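PDB 6NL1: mitochondrial edited mRNA stability factor 1 from Trypanosoma brucei, which processes the 5' ends of mitochondrial mRNAs through a Nudix-type domain, probably by removing pyrophosphate from their 5' triphosphates. Local coordinates for residues V101-R112 against A167-F177; E216-N224 against P233-G241. One frame throughout, in Å; residues are numbered along the deposited sequence.

Contact 1: V101-R112 against A167-F177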
loop_
_atom_site.group_PDB
_atom_site.type_symbol
_atom_site.label_atom_id
_atom_site.label_comp_id
_atom_site.label_asym_id
_atom_site.label_seq_id
_atom_site.Cartn_x
_atom_site.Cartn_y
_atom_site.Cartn_z
ATOM N N VAL A 101 -20.795 -2.279 -19.715
ATOM C CA VAL A 101 -19.868 -1.233 -19.322
ATOM C C VAL A 101 -20.589 -0.073 -18.659
ATOM O O VAL A 101 -21.534 0.471 -19.209
ATOM C CB VAL A 101 -19.099 -0.671 -20.534
ATOM C CG1 VAL A 101 -17.901 0.142 -20.049
ATOM C CG2 VAL A 101 -18.660 -1.807 -21.451
ATOM N N TYR A 102 -20.130 0.308 -17.475
ATOM C CA TYR A 102 -20.653 1.483 -16.806
ATOM C C TYR A 102 -19.531 2.441 -16.443
ATOM O O TYR A 102 -18.379 2.046 -16.268
ATOM C CB TYR A 102 -21.409 1.098 -15.537
ATOM C CG TYR A 102 -22.747 0.434 -15.772
ATOM C CD1 TYR A 102 -22.827 -0.885 -16.210
ATOM C CD2 TYR A 102 -23.930 1.117 -15.526
ATOM C CE1 TYR A 102 -24.046 -1.498 -16.407
ATOM C CE2 TYR A 102 -25.153 0.515 -15.715
ATOM C CZ TYR A 102 -25.207 -0.792 -16.158
ATOM O OH TYR A 102 -26.429 -1.388 -16.351
ATOM N N LYS A 103 -19.894 3.705 -16.293
ATOM C CA LYS A 103 -18.942 4.760 -16.000
ATOM C C LYS A 103 -19.317 5.470 -14.706
ATOM O O LYS A 103 -20.497 5.692 -14.418
ATOM C CB LYS A 103 -18.949 5.759 -17.154
ATOM C CG LYS A 103 -18.007 6.901 -17.011
ATOM C CD LYS A 103 -18.132 7.834 -18.204
ATOM C CE LYS A 103 -19.452 8.572 -18.180
ATOM N NZ LYS A 103 -19.407 9.801 -19.013
ATOM N N TRP A 104 -18.305 5.824 -13.927
ATOM C CA TRP A 104 -18.502 6.613 -12.723
ATOM C C TRP A 104 -17.569 7.813 -12.814
ATOM O O TRP A 104 -16.348 7.644 -12.800
ATOM C CB TRP A 104 -18.158 5.780 -11.494
ATOM C CG TRP A 104 -18.240 6.529 -10.197
ATOM C CD1 TRP A 104 -19.072 7.574 -9.898
ATOM C CD2 TRP A 104 -17.457 6.291 -9.020
ATOM N NE1 TRP A 104 -18.859 7.992 -8.611
ATOM C CE2 TRP A 104 -17.874 7.223 -8.046
ATOM C CE3 TRP A 104 -16.446 5.378 -8.696
ATOM C CZ2 TRP A 104 -17.314 7.270 -6.761
ATOM C CZ3 TRP A 104 -15.889 5.425 -7.421
ATOM C CH2 TRP A 104 -16.328 6.364 -6.469
ATOM N N GLN A 105 -18.147 9.011 -12.924
ATOM C CA GLN A 105 -17.386 10.261 -13.041
ATOM C C GLN A 105 -17.206 10.878 -11.661
ATOM O O GLN A 105 -18.169 11.320 -11.048
ATOM C CB GLN A 105 -18.098 11.248 -13.977
ATOM C CG GLN A 105 -17.302 12.538 -14.246
ATOM C CD GLN A 105 -15.865 12.258 -14.702
ATOM O OE1 GLN A 105 -14.900 12.837 -14.187
ATOM N NE2 GLN A 105 -15.723 11.368 -15.669
ATOM N N THR A 106 -15.975 10.919 -11.169
ATOM C CA THR A 106 -15.773 11.262 -9.769
ATOM C C THR A 106 -14.456 12.013 -9.527
ATOM O O THR A 106 -13.885 12.596 -10.458
ATOM C CB THR A 106 -15.884 9.974 -8.883
ATOM O OG1 THR A 106 -15.892 10.317 -7.490
ATOM C CG2 THR A 106 -14.733 8.990 -9.176
ATOM N N LYS A 107 -13.983 12.001 -8.282
ATOM C CA LYS A 107 -12.703 12.610 -7.911
ATOM C C LYS A 107 -11.784 11.572 -7.288
ATOM O O LYS A 107 -12.251 10.577 -6.741
ATOM C CB LYS A 107 -12.931 13.724 -6.880
ATOM C CG LYS A 107 -13.946 14.773 -7.292
ATOM C CD LYS A 107 -13.370 15.725 -8.317
ATOM C CE LYS A 107 -14.274 16.941 -8.502
ATOM N NZ LYS A 107 -13.700 17.882 -9.513
ATOM N N ALA A 108 -10.478 11.820 -7.329
ATOM C CA ALA A 108 -9.515 10.863 -6.794
ATOM C C ALA A 108 -9.748 10.586 -5.307
ATOM O O ALA A 108 -9.439 9.501 -4.810
ATOM C CB ALA A 108 -8.089 11.333 -7.048
ATOM N N ALA A 109 -10.300 11.564 -4.602
ATOM C CA ALA A 109 -10.593 11.399 -3.182
ATOM C C ALA A 109 -11.455 10.154 -2.960
ATOM O O ALA A 109 -11.267 9.432 -1.989
ATOM C CB ALA A 109 -11.288 12.643 -2.633
ATOM N N LEU A 110 -12.382 9.894 -3.877
ATOM C CA LEU A 110 -13.243 8.718 -3.773
ATOM C C LEU A 110 -12.714 7.532 -4.588
ATOM O O LEU A 110 -12.723 6.398 -4.122
ATOM C CB LEU A 110 -14.681 9.071 -4.190
ATOM C CG LEU A 110 -15.322 10.212 -3.377
ATOM C CD1 LEU A 110 -16.770 10.450 -3.771
ATOM C CD2 LEU A 110 -15.220 9.934 -1.880
ATOM N N ALA A 111 -12.237 7.801 -5.798
ATOM C CA ALA A 111 -11.811 6.731 -6.699
ATOM C C ALA A 111 -10.689 5.892 -6.101
ATOM O O ALA A 111 -10.631 4.680 -6.315
ATOM C CB ALA A 111 -11.389 7.292 -8.051
ATOM N N ARG A 112 -9.800 6.521 -5.337
ATOM C CA ARG A 112 -8.704 5.763 -4.759
ATOM C C ARG A 112 -9.206 4.697 -3.778
ATOM O O ARG A 112 -8.494 3.744 -3.486
ATOM C CB ARG A 112 -7.697 6.681 -4.082
ATOM C CG ARG A 112 -8.147 7.191 -2.731
ATOM C CD ARG A 112 -7.004 7.924 -2.069
ATOM N NE ARG A 112 -6.546 9.004 -2.924
ATOM C CZ ARG A 112 -6.755 10.290 -2.669
ATOM N NH1 ARG A 112 -7.394 10.646 -1.559
ATOM N NH2 ARG A 112 -6.313 11.213 -3.521
ATOM N N ALA A 167 -4.270 16.400 -4.789
ATOM C CA ALA A 167 -4.622 15.095 -5.350
ATOM C C ALA A 167 -6.116 14.797 -5.210
ATOM O O ALA A 167 -6.741 14.237 -6.117
ATOM C CB ALA A 167 -3.817 14.001 -4.682
ATOM N N ASP A 168 -6.687 15.151 -4.064
ATOM C CA ASP A 168 -8.111 14.909 -3.826
ATOM C C ASP A 168 -9.007 15.502 -4.907
ATOM O O ASP A 168 -10.069 14.949 -5.203
ATOM C CB ASP A 168 -8.538 15.418 -2.442
ATOM C CG ASP A 168 -8.166 14.447 -1.327
ATOM O OD1 ASP A 168 -7.749 13.315 -1.644
ATOM O OD2 ASP A 168 -8.298 14.814 -0.142
ATOM N N ASP A 169 -8.574 16.612 -5.504
ATOM C CA ASP A 169 -9.410 17.333 -6.467
ATOM C C ASP A 169 -9.352 16.756 -7.881
ATOM O O ASP A 169 -10.169 17.109 -8.739
ATOM C CB ASP A 169 -9.028 18.819 -6.508
ATOM C CG ASP A 169 -9.117 19.480 -5.144
ATOM O OD1 ASP A 169 -8.078 19.969 -4.648
ATOM O OD2 ASP A 169 -10.227 19.501 -4.568
ATOM N N VAL A 170 -8.377 15.893 -8.138
ATOM C CA VAL A 170 -8.213 15.345 -9.485
ATOM C C VAL A 170 -9.480 14.639 -9.984
ATOM O O VAL A 170 -10.024 13.760 -9.312
ATOM C CB VAL A 170 -6.980 14.422 -9.563
ATOM C CG1 VAL A 170 -6.889 13.762 -10.935
ATOM C CG2 VAL A 170 -5.702 15.246 -9.251
ATOM N N ASP A 171 -9.970 15.059 -11.145
ATOM C CA ASP A 171 -11.099 14.386 -11.783
ATOM C C ASP A 171 -10.702 12.999 -12.285
ATOM O O ASP A 171 -9.714 12.845 -13.007
ATOM C CB ASP A 171 -11.634 15.210 -12.950
ATOM C CG ASP A 171 -12.206 16.534 -12.505
ATOM O OD1 ASP A 171 -13.333 16.533 -11.970
ATOM O OD2 ASP A 171 -11.530 17.571 -12.683
ATOM N N ILE A 172 -11.489 11.998 -11.911
ATOM C CA ILE A 172 -11.216 10.619 -12.286
ATOM C C ILE A 172 -12.452 9.984 -12.907
ATOM O O ILE A 172 -13.561 10.122 -12.385
ATOM C CB ILE A 172 -10.764 9.769 -11.075
ATOM C CG1 ILE A 172 -9.489 10.359 -10.446
ATOM C CG2 ILE A 172 -10.532 8.293 -11.502
ATOM C CD1 ILE A 172 -8.215 10.222 -11.324
ATOM N N THR A 173 -12.263 9.314 -14.039
ATOM C CA THR A 173 -13.342 8.539 -14.639
ATOM C C THR A 173 -13.075 7.066 -14.362
ATOM O O THR A 173 -12.009 6.546 -14.706
ATOM C CB THR A 173 -13.431 8.763 -16.162
ATOM O OG1 THR A 173 -13.507 10.166 -16.433
ATOM C CG2 THR A 173 -14.663 8.071 -16.734
ATOM N N VAL A 174 -14.039 6.403 -13.733
ATOM C CA VAL A 174 -13.921 4.989 -13.403
ATOM C C VAL A 174 -14.823 4.173 -14.316
ATOM O O VAL A 174 -15.998 4.488 -14.468
ATOM C CB VAL A 174 -14.319 4.731 -11.935
ATOM C CG1 VAL A 174 -14.262 3.241 -11.607
ATOM C CG2 VAL A 174 -13.442 5.546 -10.992
ATOM N N TYR A 175 -14.273 3.131 -14.931
ATOM C CA TYR A 175 -15.074 2.236 -15.759
ATOM C C TYR A 175 -15.243 0.877 -15.090
ATOM O O TYR A 175 -14.303 0.351 -14.496
ATOM C CB TYR A 175 -14.438 2.034 -17.129
ATOM C CG TYR A 175 -14.311 3.286 -17.955
ATOM C CD1 TYR A 175 -15.244 3.592 -18.939
ATOM C CD2 TYR A 175 -13.250 4.158 -17.759
ATOM C CE1 TYR A 175 -15.119 4.732 -19.695
ATOM C CE2 TYR A 175 -13.119 5.291 -18.508
ATOM C CZ TYR A 175 -14.047 5.581 -19.467
ATOM O OH TYR A 175 -13.897 6.727 -20.208
ATOM N N LEU A 176 -16.443 0.315 -15.200
ATOM C CA LEU A 176 -16.723 -1.013 -14.674
ATOM C C LEU A 176 -17.149 -1.918 -15.822
ATOM O O LEU A 176 -18.026 -1.559 -16.612
ATOM C CB LEU A 176 -17.833 -0.970 -13.620
ATOM C CG LEU A 176 -17.805 0.050 -12.464
ATOM C CD1 LEU A 176 -18.978 -0.215 -11.536
ATOM C CD2 LEU A 176 -16.523 0.001 -11.684
ATOM N N PHE A 177 -16.512 -3.085 -15.909
ATOM C CA PHE A 177 -16.843 -4.101 -16.908
ATOM C C PHE A 177 -17.263 -5.382 -16.204
ATOM O O PHE A 177 -16.503 -5.945 -15.411
ATOM C CB PHE A 177 -15.624 -4.418 -17.781
ATOM C CG PHE A 177 -15.005 -3.219 -18.423
ATOM C CD1 PHE A 177 -15.375 -2.836 -19.697
ATOM C CD2 PHE A 177 -14.052 -2.469 -17.743
ATOM C CE1 PHE A 177 -14.800 -1.725 -20.295
ATOM C CE2 PHE A 177 -13.473 -1.362 -18.329
ATOM C CZ PHE A 177 -13.848 -0.987 -19.609
HETATM O O HOH W 1 -15.096 14.645 -12.014
HETATM O O HOH W 2 -11.903 19.387 -8.647
#
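Tyr102 and Leu176 are a hydrogen-bonded pair of two antiparallel strands, 101-107 and 171-177. The strand axes come within 4.5 Å. Trp104 pairs in the same way with Val174, and Thr106 with Ile172. Beyond the strands, the N-H of Ala108 still reaches Val170 O. Lys107 is the N-cap of the short helix 108-111, so this helix starts directly where the pairing ends.

On the face carrying Trp104 and Val174, Val174 CG2 lies 3.8 Å from Trp104 CE3. Thr106 CG2 sits over the centre of the indole. Ala111 CB packs on Ile172 CG2 at 3.7 Å, which brings the helix down on the sheet. On the other face, Gln105 NE2 donates to Thr173 OG1 at 2.6 Å, nearly in its own amide plane. A bend at chi2 (51°) turns the amide that way.

Two salt bridges lie near the helix, from its N-cap residue Lys107 and from Arg112. Lys107 NZ meets Asp171 OD1 at 2.8 Å from above the carboxylate plane; Asp171 OD2 is held by Tyr164. Arg112 NH1 meets Asp168 OD1 at 2.7 Å nearly along the C-O axis, and the guanidinium and carboxylate planes are 34° apart. Ala108 O lies over one guanidinium face.

These are the two central strands of a four-stranded antiparallel sheet. Strands 84-86 and 132-137 flank them. Helix 180-193 packs on Trp104 and Leu176, with Met190 touching both.

Contact 2: E216-N224 against P233-G241. With SO4 (sulfate ion), chain B.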
loop_
_atom_site.group_PDB
_atom_site.type_symbol
_atom_site.label_atom_id
_atom_site.label_comp_id
_atom_site.label_asym_id
_atom_site.label_seq_id
_atom_site.Cartn_x
_atom_site.Cartn_y
_atom_site.Cartn_z
ATOM N N GLU A 216 14.825 -0.505 18.405
ATOM C CA GLU A 216 15.050 -1.074 17.071
ATOM C C GLU A 216 13.731 -1.525 16.445
ATOM O O GLU A 216 12.879 -2.114 17.116
ATOM C CB GLU A 216 16.009 -2.276 17.134
ATOM C CG GLU A 216 17.423 -1.946 17.591
ATOM C CD GLU A 216 18.399 -3.115 17.460
ATOM O OE1 GLU A 216 18.013 -4.287 17.695
ATOM O OE2 GLU A 216 19.571 -2.853 17.127
ATOM N N TRP A 217 13.577 -1.259 15.154
ATOM C CA TRP A 217 12.355 -1.585 14.426
ATOM C C TRP A 217 12.597 -2.775 13.499
ATOM O O TRP A 217 13.622 -2.845 12.812
ATOM C CB TRP A 217 11.889 -0.375 13.597
ATOM C CG TRP A 217 11.648 0.846 14.417
ATOM C CD1 TRP A 217 12.520 1.873 14.633
ATOM C CD2 TRP A 217 10.458 1.160 15.159
ATOM N NE1 TRP A 217 11.943 2.815 15.466
ATOM C CE2 TRP A 217 10.679 2.400 15.799
ATOM C CE3 TRP A 217 9.225 0.512 15.341
ATOM C CZ2 TRP A 217 9.714 3.008 16.613
ATOM C CZ3 TRP A 217 8.265 1.117 16.149
ATOM C CH2 TRP A 217 8.521 2.354 16.779
ATOM N N LEU A 218 11.652 -3.705 13.480
ATOM C CA LEU A 218 11.701 -4.813 12.533
ATOM C C LEU A 218 11.383 -4.309 11.126
ATOM O O LEU A 218 10.360 -3.668 10.911
ATOM C CB LEU A 218 10.692 -5.886 12.931
ATOM C CG LEU A 218 10.813 -7.223 12.205
ATOM C CD1 LEU A 218 12.134 -7.873 12.568
ATOM C CD2 LEU A 218 9.648 -8.136 12.563
ATOM N N MET A 219 12.255 -4.601 10.167
ATOM C CA MET A 219 12.042 -4.148 8.801
ATOM C C MET A 219 12.213 -5.261 7.759
ATOM O O MET A 219 12.946 -6.223 7.984
ATOM C CB MET A 219 12.992 -2.991 8.494
ATOM C CG MET A 219 12.843 -1.845 9.494
ATOM S SD MET A 219 13.439 -0.292 8.847
ATOM C CE MET A 219 14.991 -0.791 8.142
ATOM N N LEU A 220 11.526 -5.112 6.626
ATOM C CA LEU A 220 11.635 -6.036 5.501
ATOM C C LEU A 220 11.919 -5.230 4.246
ATOM O O LEU A 220 11.749 -4.014 4.233
ATOM C CB LEU A 220 10.318 -6.786 5.264
ATOM C CG LEU A 220 9.698 -7.667 6.345
ATOM C CD1 LEU A 220 8.645 -6.884 7.105
ATOM C CD2 LEU A 220 9.083 -8.923 5.712
ATOM N N ARG A 221 12.325 -5.915 3.183
ATOM C CA ARG A 221 12.488 -5.272 1.887
ATOM C C ARG A 221 11.641 -5.996 0.850
ATOM O O ARG A 221 11.922 -7.134 0.492
ATOM C CB ARG A 221 13.961 -5.249 1.484
ATOM C CG ARG A 221 14.824 -4.405 2.444
ATOM C CD ARG A 221 16.255 -4.295 1.962
ATOM N NE ARG A 221 16.383 -3.419 0.796
ATOM C CZ ARG A 221 17.476 -3.376 0.041
ATOM N NH1 ARG A 221 18.516 -4.149 0.338
ATOM N NH2 ARG A 221 17.538 -2.567 -1.001
ATOM N N ARG A 222 10.589 -5.331 0.392
ATOM C CA ARG A 222 9.654 -5.927 -0.539
ATOM C C ARG A 222 10.076 -5.627 -1.972
ATOM O O ARG A 222 10.350 -4.480 -2.328
ATOM C CB ARG A 222 8.245 -5.384 -0.288
ATOM C CG ARG A 222 7.139 -6.033 -1.140
ATOM C CD ARG A 222 5.846 -5.228 -1.023
ATOM N NE ARG A 222 6.050 -3.853 -1.484
ATOM C CZ ARG A 222 5.407 -2.786 -1.013
ATOM N NH1 ARG A 222 4.497 -2.909 -0.049
ATOM N NH2 ARG A 222 5.680 -1.584 -1.505
ATOM N N ILE A 223 10.112 -6.664 -2.793
ATOM C CA ILE A 223 10.451 -6.518 -4.199
ATOM C C ILE A 223 9.168 -6.182 -4.931
ATOM O O ILE A 223 8.193 -6.919 -4.852
ATOM C CB ILE A 223 11.059 -7.816 -4.742
ATOM C CG1 ILE A 223 12.298 -8.188 -3.917
ATOM C CG2 ILE A 223 11.371 -7.700 -6.260
ATOM C CD1 ILE A 223 12.845 -9.596 -4.206
ATOM N N ASN A 224 9.156 -5.050 -5.618
ATOM C CA ASN A 224 7.939 -4.589 -6.266
ATOM C C ASN A 224 7.845 -5.065 -7.720
ATOM O O ASN A 224 8.847 -5.417 -8.327
ATOM C CB ASN A 224 7.836 -3.069 -6.140
ATOM C CG ASN A 224 7.779 -2.617 -4.684
ATOM O OD1 ASN A 224 6.916 -3.062 -3.935
ATOM N ND2 ASN A 224 8.716 -1.749 -4.272
ATOM N N PRO A 233 9.493 2.538 -5.676
ATOM C CA PRO A 233 10.822 2.100 -6.118
ATOM C C PRO A 233 10.845 0.591 -6.390
ATOM O O PRO A 233 9.865 -0.099 -6.097
ATOM C CB PRO A 233 11.707 2.442 -4.917
ATOM C CG PRO A 233 10.782 2.268 -3.737
ATOM C CD PRO A 233 9.433 2.765 -4.219
ATOM N N PRO A 234 11.948 0.084 -6.961
ATOM C CA PRO A 234 12.079 -1.355 -7.216
ATOM C C PRO A 234 11.977 -2.216 -5.944
ATOM O O PRO A 234 11.395 -3.304 -5.990
ATOM C CB PRO A 234 13.482 -1.481 -7.818
ATOM C CG PRO A 234 13.767 -0.147 -8.398
ATOM C CD PRO A 234 13.100 0.846 -7.481
ATOM N N ILE A 235 12.538 -1.734 -4.836
ATOM C CA ILE A 235 12.550 -2.485 -3.573
ATOM C C ILE A 235 12.179 -1.556 -2.423
ATOM O O ILE A 235 12.866 -0.579 -2.186
ATOM C CB ILE A 235 13.942 -3.107 -3.290
ATOM C CG1 ILE A 235 14.418 -3.916 -4.496
ATOM C CG2 ILE A 235 13.916 -3.986 -2.018
ATOM C CD1 ILE A 235 15.794 -4.562 -4.310
ATOM N N SER A 236 11.090 -1.860 -1.721
ATOM C CA SER A 236 10.633 -1.011 -0.613
ATOM C C SER A 236 11.146 -1.524 0.731
ATOM O O SER A 236 10.829 -2.645 1.135
ATOM C CB SER A 236 9.094 -0.967 -0.561
ATOM O OG SER A 236 8.526 -0.528 -1.787
ATOM N N LEU A 237 11.939 -0.705 1.415
ATOM C CA LEU A 237 12.308 -0.966 2.801
ATOM C C LEU A 237 11.127 -0.519 3.646
ATOM O O LEU A 237 10.702 0.622 3.547
ATOM C CB LEU A 237 13.557 -0.168 3.185
ATOM C CG LEU A 237 13.992 -0.210 4.653
ATOM C CD1 LEU A 237 14.534 -1.591 5.006
ATOM C CD2 LEU A 237 15.048 0.873 4.930
ATOM N N LYS A 238 10.582 -1.411 4.464
ATOM C CA LYS A 238 9.328 -1.104 5.132
ATOM C C LYS A 238 9.224 -1.734 6.514
ATOM O O LYS A 238 9.829 -2.761 6.782
ATOM C CB LYS A 238 8.148 -1.574 4.264
ATOM C CG LYS A 238 8.126 -3.099 4.031
ATOM C CD LYS A 238 7.098 -3.540 2.965
ATOM C CE LYS A 238 5.654 -3.158 3.299
ATOM N NZ LYS A 238 5.169 -3.739 4.597
ATOM N N LEU A 239 8.453 -1.088 7.386
ATOM C CA LEU A 239 7.865 -1.742 8.547
ATOM C C LEU A 239 6.872 -2.804 8.038
ATOM O O LEU A 239 6.403 -2.730 6.903
ATOM C CB LEU A 239 7.137 -0.710 9.430
ATOM C CG LEU A 239 7.948 0.501 9.916
ATOM C CD1 LEU A 239 7.108 1.462 10.786
ATOM C CD2 LEU A 239 9.177 0.039 10.679
ATOM N N PRO A 240 6.568 -3.809 8.867
ATOM C CA PRO A 240 5.574 -4.817 8.474
ATOM C C PRO A 240 4.209 -4.178 8.291
ATOM O O PRO A 240 3.926 -3.162 8.919
ATOM C CB PRO A 240 5.524 -5.760 9.684
ATOM C CG PRO A 240 6.836 -5.549 10.405
ATOM C CD PRO A 240 7.185 -4.102 10.177
ATOM N N GLY A 241 3.365 -4.771 7.456
ATOM C CA GLY A 241 2.004 -4.297 7.321
ATOM C C GLY A 241 1.634 -4.093 5.874
ATOM O O GLY A 241 2.480 -3.750 5.059
HETATM S S SO4 B . 6.893 2.519 6.007
HETATM O O1 SO4 B . 6.847 1.078 6.208
HETATM O O2 SO4 B . 6.064 2.823 4.841
HETATM O O3 SO4 B . 6.410 3.252 7.171
HETATM O O4 SO4 B . 8.274 2.933 5.768
HETATM O O HOH W 3 15.013 -1.099 -0.287
HETATM O O HOH W 4 11.578 -4.790 -8.791
#
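Arg222 presents one guanidinium face to Lys238, whose CD lies above it; the nearest approach is from Arg222 NH1 to Lys238 CE, 3.6 Å. Arg222 NE donates to Asn224 OD1 at 2.7 Å, from within the carbonyl plane. The Asn224 amide is thereby held at both ends. Its ND2 gives one hydrogen to Ser236 OG at 2.8 Å, close to the amide plane, and the other to Pro233 O at 2.7 Å, tilted from that plane. Arg222 NH2 adds weak bonds to Ser236 OG and to Asn224 OD1. The Arg221 guanidinium has a water at its edge, which links NE to Ile235 O. Its charge is met by Asp330, and Trp333 makes a cation-pi contact with it.

The segments form a beta hairpin of the Nudix domain. Leu220 pairs with Lys238 and Arg222 with Ser236, both as hydrogen-bonded antiparallel pairs. Strand 216-223 also pairs with strands 200-207 and 343-346.

Met219 CE presses on Leu237 CD1 at 3.3 Å, a tight contact. Leu220 CD1 reaches Pro240 CG at 4.0 Å. Lys238 curls back through bends at chi3 and chi4 (both -59°). Its NZ then donates to Gly241 O and Leu239 O and forms a salt bridge to Glu261. Leu239 N donates to sulfate O1 at 2.9 Å; the ion probably comes from crystallisation liquor. Tyr292, which binds GDP in another structure, is hydrogen-bonded through OH to this sulfate.

Contacts 1 and 2 lie on opposite sides of the chain's centre, with their own centres about 30 Å apart and nearest atoms about 15 Å apart. They share no strand: contact 1 belongs to the four-stranded antiparallel sheet, contact 2 to the mixed sheet of the Nudix domain. Both are partly buried. Contact 1 joins strands distant in sequence and has more buried residues; its salt bridges cross between the segments. Contact 2 joins neighbouring strands of a hairpin. Its salt bridges go to other parts of the chain. Each comes near a residue that binds GDP in another structure of this protein, though no GDP is bound here: Arg112 near Val288, Lys238 near Arg202.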